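Local atomic coordinates of FACT complex subunit SPT16 (Ashbya gossypii, PDB entry 6A8M), a protein that probably acts within the FACT complex as a histone chaperone that reorganizes nucleosomes during transcription, DNA replication and DNA repair. Residues Phe9-Arg20 against Met92-Ile102; Ser32-Ala40 against Glu60-Phe69. All blocks are in the same frame, centred on the assembly; numbering follows the deposited sequence.

Overall arrangement
Both contacts lie in the N-terminal lobe of SPT16, whose core is a six-stranded mixed sheet, and their centres are about 17 Å apart. Contact 2 pairs two inner strands, 32-37 and 64-68. Contact 1 sets helix 9-22 against the end of helix 79-95 and the start of strand 101-106, which is the outermost strand on the side of 64-68. Both segments of contact 2 fall between the two segments of contact 1 in sequence, and helix 9-22 is followed, after a connection of nine residues, by strand 32-37. The contacts meet along this helix: Leu19 CD1 packs 3.6 Å from Leu33 CD1, Leu19 CD2 lies 3.9 Å from Val68 CG2, and Arg20 CG sits 3.4 Å from Phe69 O.

Contact 1: residues Phe9-Arg20 against Met92-Ile102; sequences FSTFENRLLALR and MNKKLENTFKI
A chi1 of -167° carries CG of Met92 away from its amide nitrogen, and a bend at the last torsion brings the thioether to helix 9-20, where it makes a Met-aromatic contact with Phe12 in the N-terminal lobe. The sulfur sits at the ring edge, SD 5.2 Å from the Phe12 centroid. The methyl comes in the ring plane, with Met92 CE 3.3 Å from Phe12 CD2, and it meets the edge of a second ring at Phe9 CD1 (3.5 Å). Beside the thioether, the extended side chain of Glu13 slides past Met92 in the opposite direction and ends in a salt bridge: Lys95 NZ lies 2.8 Å from Glu13 OE2, on the syn lone pair. Over the next two helical turns, the first torsion of Phe100 (-168°) sends its ring among Leu16, Leu17 and Arg20. Leu17 CD2 lies over one face in a CH-pi contact, 4.1 Å from the centroid and 19° off the normal, while Leu16 CD2 lies at the edge, 3.8 Å from Phe100 CE2. Leu17 also meets Leu96 methyl to methyl. Arg20, whose NH1 is hydrogen-bonded to Lys70 O, bends so that its CG lies 3.5 Å from Phe100 CE1.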
loop_
_atom_site.group_PDB
_atom_site.type_symbol
_atom_site.label_atom_id
_atom_site.label_comp_id
_atom_site.label_asym_id
_atom_site.label_seq_id
_atom_site.Cartn_x
_atom_site.Cartn_y
_atom_site.Cartn_z
ATOM N N PHE A 9 1.064 -14.556 17.247
ATOM C CA PHE A 9 -0.226 -14.533 17.917
ATOM C C PHE A 9 -0.397 -13.379 18.903
ATOM O O PHE A 9 -1.535 -13.056 19.251
ATOM C CB PHE A 9 -0.485 -15.880 18.600
ATOM C CG PHE A 9 -1.423 -16.746 17.827
ATOM C CD1 PHE A 9 -2.793 -16.572 17.958
ATOM C CD2 PHE A 9 -0.946 -17.674 16.911
ATOM C CE1 PHE A 9 -3.682 -17.334 17.214
ATOM C CE2 PHE A 9 -1.828 -18.445 16.165
ATOM C CZ PHE A 9 -3.194 -18.273 16.317
ATOM N N SER A 10 0.673 -12.740 19.377
ATOM C CA SER A 10 0.424 -11.532 20.160
ATOM C C SER A 10 -0.059 -10.417 19.245
ATOM O O SER A 10 -0.956 -9.652 19.598
ATOM C CB SER A 10 1.671 -11.108 20.940
ATOM O OG SER A 10 2.785 -10.923 20.090
ATOM N N THR A 11 0.496 -10.361 18.038
ATOM C CA THR A 11 0.054 -9.412 17.033
ATOM C C THR A 11 -1.371 -9.722 16.574
ATOM O O THR A 11 -2.209 -8.818 16.455
ATOM C CB THR A 11 1.047 -9.454 15.872
ATOM O OG1 THR A 11 2.322 -8.954 16.319
ATOM C CG2 THR A 11 0.571 -8.638 14.758
ATOM N N PHE A 12 -1.658 -11.002 16.334
ATOM C CA PHE A 12 -3.011 -11.425 15.966
ATOM C C PHE A 12 -4.017 -11.013 17.028
ATOM O O PHE A 12 -5.062 -10.447 16.711
ATOM C CB PHE A 12 -3.047 -12.940 15.763
ATOM C CG PHE A 12 -4.424 -13.496 15.542
ATOM C CD1 PHE A 12 -4.996 -13.486 14.280
ATOM C CD2 PHE A 12 -5.144 -14.049 16.592
ATOM C CE1 PHE A 12 -6.277 -14.003 14.069
ATOM C CE2 PHE A 12 -6.422 -14.572 16.395
ATOM C CZ PHE A 12 -6.985 -14.548 15.122
ATOM N N GLU A 13 -3.704 -11.279 18.305
ATOM C CA GLU A 13 -4.619 -10.939 19.391
ATOM C C GLU A 13 -4.869 -9.434 19.472
ATOM O O GLU A 13 -6.018 -8.985 19.533
ATOM C CB GLU A 13 -4.058 -11.469 20.718
ATOM C CG GLU A 13 -4.943 -11.146 21.903
ATOM C CD GLU A 13 -4.403 -11.667 23.221
ATOM O OE1 GLU A 13 -3.780 -12.754 23.259
ATOM O OE2 GLU A 13 -4.629 -10.980 24.234
ATOM N N ASN A 14 -3.802 -8.634 19.467
ATOM C CA ASN A 14 -3.965 -7.189 19.615
ATOM C C ASN A 14 -4.757 -6.594 18.459
ATOM O O ASN A 14 -5.605 -5.716 18.663
ATOM C CB ASN A 14 -2.598 -6.516 19.721
ATOM C CG ASN A 14 -1.938 -6.769 21.050
ATOM O OD1 ASN A 14 -2.610 -7.090 22.038
ATOM N ND2 ASN A 14 -0.621 -6.634 21.093
ATOM N N ARG A 15 -4.517 -7.079 17.244
ATOM C CA ARG A 15 -5.164 -6.492 16.073
ATOM C C ARG A 15 -6.607 -6.959 15.946
ATOM O O ARG A 15 -7.494 -6.170 15.598
ATOM C CB ARG A 15 -4.349 -6.819 14.815
ATOM C CG ARG A 15 -2.957 -6.171 14.860
ATOM C CD ARG A 15 -2.124 -6.426 13.622
ATOM N NE ARG A 15 -0.773 -5.853 13.740
ATOM C CZ ARG A 15 0.224 -6.095 12.893
ATOM N NH1 ARG A 15 0.048 -6.915 11.866
ATOM N NH2 ARG A 15 1.431 -5.554 13.104
ATOM N N LEU A 16 -6.855 -8.239 16.224
ATOM C CA LEU A 16 -8.226 -8.743 16.228
ATOM C C LEU A 16 -9.061 -8.065 17.302
ATOM O O LEU A 16 -10.210 -7.687 17.051
ATOM C CB LEU A 16 -8.247 -10.256 16.423
ATOM C CG LEU A 16 -9.663 -10.850 16.381
ATOM C CD1 LEU A 16 -10.316 -10.523 15.031
ATOM C CD2 LEU A 16 -9.644 -12.356 16.604
ATOM N N LEU A 17 -8.497 -7.879 18.504
ATOM C CA LEU A 17 -9.241 -7.190 19.555
ATOM C C LEU A 17 -9.440 -5.714 19.220
ATOM O O LEU A 17 -10.506 -5.156 19.501
ATOM C CB LEU A 17 -8.536 -7.351 20.899
ATOM C CG LEU A 17 -8.565 -8.777 21.457
ATOM C CD1 LEU A 17 -7.965 -8.796 22.843
ATOM C CD2 LEU A 17 -9.985 -9.307 21.479
ATOM N N ALA A 18 -8.450 -5.075 18.586
ATOM C CA ALA A 18 -8.656 -3.697 18.123
ATOM C C ALA A 18 -9.810 -3.610 17.137
ATOM O O ALA A 18 -10.627 -2.685 17.205
ATOM C CB ALA A 18 -7.381 -3.141 17.495
ATOM N N LEU A 19 -9.912 -4.589 16.230
ATOM C CA LEU A 19 -11.016 -4.628 15.271
ATOM C C LEU A 19 -12.353 -4.826 15.969
ATOM O O LEU A 19 -13.344 -4.163 15.641
ATOM C CB LEU A 19 -10.768 -5.752 14.263
ATOM C CG LEU A 19 -11.844 -6.042 13.223
ATOM C CD1 LEU A 19 -12.086 -4.848 12.301
ATOM C CD2 LEU A 19 -11.416 -7.260 12.416
ATOM N N ARG A 20 -12.402 -5.751 16.929
ATOM C CA ARG A 20 -13.599 -5.935 17.743
ATOM C C ARG A 20 -13.998 -4.631 18.420
ATOM O O ARG A 20 -15.164 -4.228 18.381
ATOM C CB ARG A 20 -13.337 -7.023 18.789
ATOM C CG ARG A 20 -14.557 -7.487 19.554
ATOM C CD ARG A 20 -14.792 -6.678 20.794
ATOM N NE ARG A 20 -13.664 -6.764 21.713
ATOM C CZ ARG A 20 -13.710 -7.372 22.895
ATOM N NH1 ARG A 20 -14.834 -7.954 23.304
ATOM N NH2 ARG A 20 -12.632 -7.393 23.673
ATOM N N MET A 92 -5.415 -17.954 23.436
ATOM C CA MET A 92 -6.165 -16.710 23.503
ATOM C C MET A 92 -7.522 -16.932 24.157
ATOM O O MET A 92 -7.937 -16.154 25.020
ATOM C CB MET A 92 -6.316 -16.130 22.099
ATOM C CG MET A 92 -6.810 -14.694 22.054
ATOM S SD MET A 92 -6.691 -14.012 20.388
ATOM C CE MET A 92 -5.304 -14.924 19.776
ATOM N N ASN A 93 -8.216 -18.011 23.779
ATOM C CA ASN A 93 -9.525 -18.282 24.361
ATOM C C ASN A 93 -9.447 -18.468 25.869
ATOM O O ASN A 93 -10.343 -18.036 26.605
ATOM C CB ASN A 93 -10.144 -19.517 23.718
ATOM C CG ASN A 93 -10.804 -19.213 22.407
ATOM O OD1 ASN A 93 -10.991 -18.049 22.047
ATOM N ND2 ASN A 93 -11.176 -20.267 21.671
ATOM N N LYS A 94 -8.402 -19.146 26.351
ATOM C CA LYS A 94 -8.298 -19.357 27.789
ATOM C C LYS A 94 -8.152 -18.029 28.516
ATOM O O LYS A 94 -8.768 -17.814 29.566
ATOM C CB LYS A 94 -7.128 -20.285 28.108
ATOM C CG LYS A 94 -6.878 -20.446 29.599
ATOM C CD LYS A 94 -8.102 -20.990 30.346
ATOM C CE LYS A 94 -8.282 -22.491 30.134
ATOM N NZ LYS A 94 -9.395 -23.040 30.965
ATOM N N LYS A 95 -7.374 -17.110 27.953
ATOM C CA LYS A 95 -7.192 -15.809 28.590
ATOM C C LYS A 95 -8.472 -14.986 28.559
ATOM O O LYS A 95 -8.830 -14.348 29.556
ATOM C CB LYS A 95 -6.065 -15.040 27.908
ATOM C CG LYS A 95 -5.856 -13.672 28.509
ATOM C CD LYS A 95 -4.477 -13.143 28.217
ATOM C CE LYS A 95 -4.362 -12.733 26.781
ATOM N NZ LYS A 95 -3.402 -11.598 26.650
ATOM N N LEU A 96 -9.172 -14.984 27.426
ATOM C CA LEU A 96 -10.353 -14.145 27.224
ATOM C C LEU A 96 -11.640 -14.917 27.459
ATOM O O LEU A 96 -12.651 -14.677 26.794
ATOM C CB LEU A 96 -10.325 -13.542 25.824
ATOM C CG LEU A 96 -9.016 -12.816 25.506
ATOM C CD1 LEU A 96 -8.955 -12.370 24.054
ATOM C CD2 LEU A 96 -8.837 -11.634 26.448
ATOM N N GLU A 97 -11.627 -15.832 28.432
ATOM C CA GLU A 97 -12.715 -16.796 28.579
ATOM C C GLU A 97 -14.062 -16.124 28.814
ATOM O O GLU A 97 -15.094 -16.639 28.371
ATOM C CB GLU A 97 -12.397 -17.765 29.721
ATOM C CG GLU A 97 -12.752 -19.222 29.441
ATOM C CD GLU A 97 -12.222 -20.166 30.512
ATOM O OE1 GLU A 97 -12.192 -19.767 31.696
ATOM O OE2 GLU A 97 -11.825 -21.302 30.166
ATOM N N ASN A 98 -14.087 -14.983 29.498
ATOM C CA ASN A 98 -15.343 -14.311 29.813
ATOM C C ASN A 98 -15.528 -13.018 29.019
ATOM O O ASN A 98 -16.217 -12.100 29.467
ATOM C CB ASN A 98 -15.436 -14.039 31.314
ATOM N N THR A 99 -14.933 -12.929 27.833
ATOM C CA THR A 99 -15.024 -11.699 27.055
ATOM C C THR A 99 -15.134 -11.977 25.561
ATOM O O THR A 99 -15.950 -11.361 24.868
ATOM C CB THR A 99 -13.812 -10.803 27.316
ATOM O OG1 THR A 99 -12.616 -11.592 27.297
ATOM C CG2 THR A 99 -13.922 -10.092 28.663
ATOM N N PHE A 100 -14.330 -12.911 25.058
ATOM C CA PHE A 100 -14.158 -13.049 23.620
ATOM C C PHE A 100 -13.737 -14.477 23.314
ATOM O O PHE A 100 -12.741 -14.959 23.861
ATOM C CB PHE A 100 -13.110 -12.055 23.121
ATOM C CG PHE A 100 -13.057 -11.909 21.640
ATOM C CD1 PHE A 100 -13.994 -11.137 20.974
ATOM C CD2 PHE A 100 -12.051 -12.509 20.907
ATOM C CE1 PHE A 100 -13.941 -10.980 19.615
ATOM C CE2 PHE A 100 -11.995 -12.353 19.529
ATOM C CZ PHE A 100 -12.939 -11.582 18.886
ATOM N N LYS A 101 -14.476 -15.143 22.431
ATOM C CA LYS A 101 -14.243 -16.553 22.143
ATOM C C LYS A 101 -14.102 -16.740 20.641
ATOM O O LYS A 101 -15.036 -16.441 19.888
ATOM C CB LYS A 101 -15.388 -17.409 22.682
ATOM C CG LYS A 101 -15.188 -18.899 22.501
ATOM C CD LYS A 101 -16.487 -19.651 22.737
ATOM C CE LYS A 101 -16.228 -21.139 22.777
ATOM N NZ LYS A 101 -15.186 -21.508 21.774
ATOM N N ILE A 102 -12.953 -17.249 20.212
ATOM C CA ILE A 102 -12.720 -17.566 18.804
ATOM C C ILE A 102 -13.103 -19.016 18.575
ATOM O O ILE A 102 -12.657 -19.902 19.312
ATOM C CB ILE A 102 -11.251 -17.335 18.422
ATOM C CG1 ILE A 102 -10.838 -15.882 18.643
ATOM C CG2 ILE A 102 -10.983 -17.764 16.968
ATOM C CD1 ILE A 102 -9.321 -15.689 18.535
#

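Contact 2: residues Ser32-Ala40 against Glu60-Phe69; sequences SLVFILGSA and EFPTTLIAVF
Thr64 O accepts two hydrogen bonds, one from the amide of Leu37 (Leu37 N 2.8 Å away) and one from a water. The same water donates to Phe35 O, 2.7 Å from its oxygen, and so links carbonyls of both strands; Phe35 O also accepts the amide of Ile66. These bonds belong to an antiparallel strand pair at the centre of the lobe's mixed sheet, in which Leu33-Val68, Phe35-Ile66 and Leu37-Thr64 are hydrogen-bonded pairs. At one end Thr63, with positive phi, joins Thr64 opposite Leu37 in a G1 beta bulge, and the Thr63 amide turns to Gly38 O (2.8 Å from Thr63 N), approaching from above the carbonyl plane. Just ahead of the bulge in sequence, the side chain of Glu60 crosses that of Leu37 at about a right angle, its CG 3.4 Å from Leu37 CD1, while its OE2 is hydrogen-bonded to Thr50 OG1. With an alanine in place of Glu60, Thr50 would be likely to lose this partner and a gap would probably open beside the methyls of Leu37. Leu33, Phe35, Ile66 and Val68 point to one face, where Phe35 packs on helix 48-57. On the other, turned to helices 113-128 and 143-158, Leu65 CD1 touches both Ile36 CG1 (4.0 Å) and Val34 CG1 (4.1 Å).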
loop_
_atom_site.group_PDB
_atom_site.type_symbol
_atom_site.label_atom_id
_atom_site.label_comp_id
_atom_site.label_asym_id
_atom_site.label_seq_id
_atom_site.Cartn_x
_atom_site.Cartn_y
_atom_site.Cartn_z
ATOM N N SER A 32 -21.946 -6.721 13.226
ATOM C CA SER A 32 -21.015 -7.827 13.028
ATOM C C SER A 32 -20.310 -7.565 11.705
ATOM O O SER A 32 -20.745 -6.730 10.918
ATOM C CB SER A 32 -21.725 -9.183 13.002
ATOM O OG SER A 32 -22.657 -9.285 11.929
ATOM N N LEU A 33 -19.222 -8.299 11.470
ATOM C CA LEU A 33 -18.425 -8.194 10.255
ATOM C C LEU A 33 -18.317 -9.577 9.639
ATOM O O LEU A 33 -18.178 -10.562 10.368
ATOM C CB LEU A 33 -17.020 -7.674 10.545
ATOM C CG LEU A 33 -16.888 -6.359 11.310
ATOM C CD1 LEU A 33 -15.440 -6.002 11.495
ATOM C CD2 LEU A 33 -17.643 -5.254 10.547
ATOM N N VAL A 34 -18.369 -9.661 8.306
ATOM C CA VAL A 34 -18.082 -10.911 7.600
ATOM C C VAL A 34 -17.131 -10.638 6.435
ATOM O O VAL A 34 -17.431 -9.808 5.568
ATOM C CB VAL A 34 -19.357 -11.599 7.082
ATOM C CG1 VAL A 34 -18.981 -12.920 6.430
ATOM C CG2 VAL A 34 -20.383 -11.825 8.227
ATOM N N PHE A 35 -16.007 -11.364 6.400
ATOM C CA PHE A 35 -15.016 -11.270 5.332
ATOM C C PHE A 35 -14.797 -12.660 4.749
ATOM O O PHE A 35 -14.556 -13.611 5.500
ATOM C CB PHE A 35 -13.687 -10.708 5.854
ATOM C CG PHE A 35 -13.834 -9.369 6.518
ATOM C CD1 PHE A 35 -13.877 -8.227 5.748
ATOM C CD2 PHE A 35 -13.947 -9.263 7.888
ATOM C CE1 PHE A 35 -14.025 -6.980 6.335
ATOM C CE2 PHE A 35 -14.100 -8.013 8.493
ATOM C CZ PHE A 35 -14.141 -6.873 7.710
ATOM N N ILE A 36 -14.856 -12.772 3.421
ATOM C CA ILE A 36 -14.789 -14.072 2.758
ATOM C C ILE A 36 -13.686 -14.015 1.721
ATOM O O ILE A 36 -13.769 -13.233 0.767
ATOM C CB ILE A 36 -16.120 -14.473 2.098
ATOM C CG1 ILE A 36 -17.311 -14.112 2.993
ATOM C CG2 ILE A 36 -16.113 -15.966 1.774
ATOM C CD1 ILE A 36 -17.853 -12.718 2.746
ATOM N N LEU A 37 -12.677 -14.862 1.880
ATOM C CA LEU A 37 -11.578 -14.928 0.932
ATOM C C LEU A 37 -11.764 -16.199 0.116
ATOM O O LEU A 37 -11.837 -17.293 0.679
ATOM C CB LEU A 37 -10.229 -14.918 1.656
ATOM C CG LEU A 37 -9.137 -14.149 0.890
ATOM C CD1 LEU A 37 -8.039 -13.741 1.820
ATOM C CD2 LEU A 37 -8.595 -14.957 -0.306
ATOM N N GLY A 38 -11.868 -16.058 -1.202
ATOM C CA GLY A 38 -11.977 -17.244 -2.024
ATOM C C GLY A 38 -10.615 -17.728 -2.477
ATOM O O GLY A 38 -9.694 -17.845 -1.667
ATOM N N SER A 39 -10.459 -17.998 -3.769
ATOM C CA SER A 39 -9.151 -18.392 -4.265
ATOM C C SER A 39 -8.237 -17.175 -4.342
ATOM O O SER A 39 -8.679 -16.050 -4.606
ATOM C CB SER A 39 -9.275 -19.057 -5.641
ATOM O OG SER A 39 -10.013 -20.270 -5.543
ATOM N N ALA A 40 -6.948 -17.406 -4.114
ATOM C CA ALA A 40 -5.989 -16.313 -4.184
ATOM C C ALA A 40 -5.954 -15.734 -5.590
ATOM O O ALA A 40 -6.072 -16.456 -6.586
ATOM C CB ALA A 40 -4.599 -16.792 -3.770
ATOM N N GLU A 60 -2.052 -14.429 3.627
ATOM C CA GLU A 60 -3.382 -14.626 3.073
ATOM C C GLU A 60 -3.783 -16.093 3.261
ATOM O O GLU A 60 -2.993 -17.004 2.986
ATOM C CB GLU A 60 -3.404 -14.212 1.598
ATOM C CG GLU A 60 -4.770 -14.285 0.962
ATOM C CD GLU A 60 -4.777 -14.007 -0.531
ATOM O OE1 GLU A 60 -4.143 -14.767 -1.302
ATOM O OE2 GLU A 60 -5.443 -13.047 -0.939
ATOM N N PHE A 61 -4.992 -16.323 3.784
ATOM C CA PHE A 61 -5.529 -17.672 3.950
ATOM C C PHE A 61 -6.636 -17.860 2.929
ATOM O O PHE A 61 -7.766 -17.389 3.143
ATOM C CB PHE A 61 -6.071 -17.899 5.372
ATOM C CG PHE A 61 -5.035 -18.350 6.391
ATOM C CD1 PHE A 61 -3.762 -17.801 6.418
ATOM C CD2 PHE A 61 -5.371 -19.284 7.356
ATOM C CE1 PHE A 61 -2.822 -18.226 7.369
ATOM C CE2 PHE A 61 -4.448 -19.704 8.315
ATOM C CZ PHE A 61 -3.175 -19.173 8.322
ATOM N N PRO A 62 -6.370 -18.482 1.786
ATOM C CA PRO A 62 -7.432 -18.656 0.794
ATOM C C PRO A 62 -8.554 -19.535 1.325
ATOM O O PRO A 62 -8.394 -20.279 2.300
ATOM C CB PRO A 62 -6.715 -19.324 -0.384
ATOM C CG PRO A 62 -5.311 -18.870 -0.242
ATOM C CD PRO A 62 -5.059 -18.879 1.244
ATOM N N THR A 63 -9.711 -19.417 0.670
ATOM C CA THR A 63 -10.857 -20.281 0.949
ATOM C C THR A 63 -11.202 -20.281 2.440
ATOM O O THR A 63 -11.269 -21.323 3.091
ATOM C CB THR A 63 -10.565 -21.697 0.446
ATOM O OG1 THR A 63 -10.024 -21.613 -0.878
ATOM C CG2 THR A 63 -11.816 -22.509 0.385
ATOM N N THR A 64 -11.360 -19.081 2.993
ATOM C CA THR A 64 -11.478 -18.876 4.428
ATOM C C THR A 64 -12.475 -17.765 4.690
ATOM O O THR A 64 -12.464 -16.749 3.994
ATOM C CB THR A 64 -10.120 -18.495 5.045
ATOM O OG1 THR A 64 -9.237 -19.608 4.933
ATOM C CG2 THR A 64 -10.256 -18.093 6.511
ATOM N N LEU A 65 -13.331 -17.967 5.685
ATOM C CA LEU A 65 -14.256 -16.943 6.137
ATOM C C LEU A 65 -13.889 -16.532 7.558
ATOM O O LEU A 65 -13.619 -17.376 8.414
ATOM C CB LEU A 65 -15.694 -17.460 6.079
ATOM C CG LEU A 65 -16.794 -16.465 6.450
ATOM C CD1 LEU A 65 -18.098 -16.866 5.750
ATOM C CD2 LEU A 65 -17.003 -16.407 7.945
ATOM N N ILE A 66 -13.919 -15.231 7.819
ATOM C CA ILE A 66 -13.719 -14.686 9.147
ATOM C C ILE A 66 -14.896 -13.769 9.446
ATOM O O ILE A 66 -15.155 -12.830 8.688
ATOM C CB ILE A 66 -12.399 -13.903 9.258
ATOM C CG1 ILE A 66 -11.211 -14.777 8.839
ATOM C CG2 ILE A 66 -12.248 -13.288 10.666
ATOM C CD1 ILE A 66 -9.865 -14.005 8.736
ATOM N N ALA A 67 -15.593 -14.026 10.541
ATOM C CA ALA A 67 -16.672 -13.159 10.986
ATOM C C ALA A 67 -16.377 -12.687 12.397
ATOM O O ALA A 67 -15.873 -13.456 13.218
ATOM C CB ALA A 67 -18.022 -13.868 10.943
ATOM N N VAL A 68 -16.682 -11.418 12.672
ATOM C CA VAL A 68 -16.314 -10.785 13.938
ATOM C C VAL A 68 -17.571 -10.267 14.623
ATOM O O VAL A 68 -18.448 -9.692 13.973
ATOM C CB VAL A 68 -15.310 -9.626 13.742
ATOM C CG1 VAL A 68 -14.808 -9.177 15.090
ATOM C CG2 VAL A 68 -14.115 -10.060 12.834
ATOM N N PHE A 69 -17.645 -10.473 15.941
ATOM C CA PHE A 69 -18.773 -10.067 16.774
ATOM C C PHE A 69 -18.238 -9.439 18.057
ATOM O O PHE A 69 -17.049 -9.541 18.369
ATOM C CB PHE A 69 -19.673 -11.262 17.129
ATOM C CG PHE A 69 -20.069 -12.098 15.953
ATOM C CD1 PHE A 69 -19.248 -13.113 15.490
ATOM C CD2 PHE A 69 -21.284 -11.885 15.322
ATOM C CE1 PHE A 69 -19.619 -13.874 14.395
ATOM C CE2 PHE A 69 -21.659 -12.648 14.244
ATOM C CZ PHE A 69 -20.833 -13.639 13.775
HETATM O O HOH W 1 -11.907 -14.242 5.273
HETATM O O HOH W 2 -11.630 -21.496 -2.850
#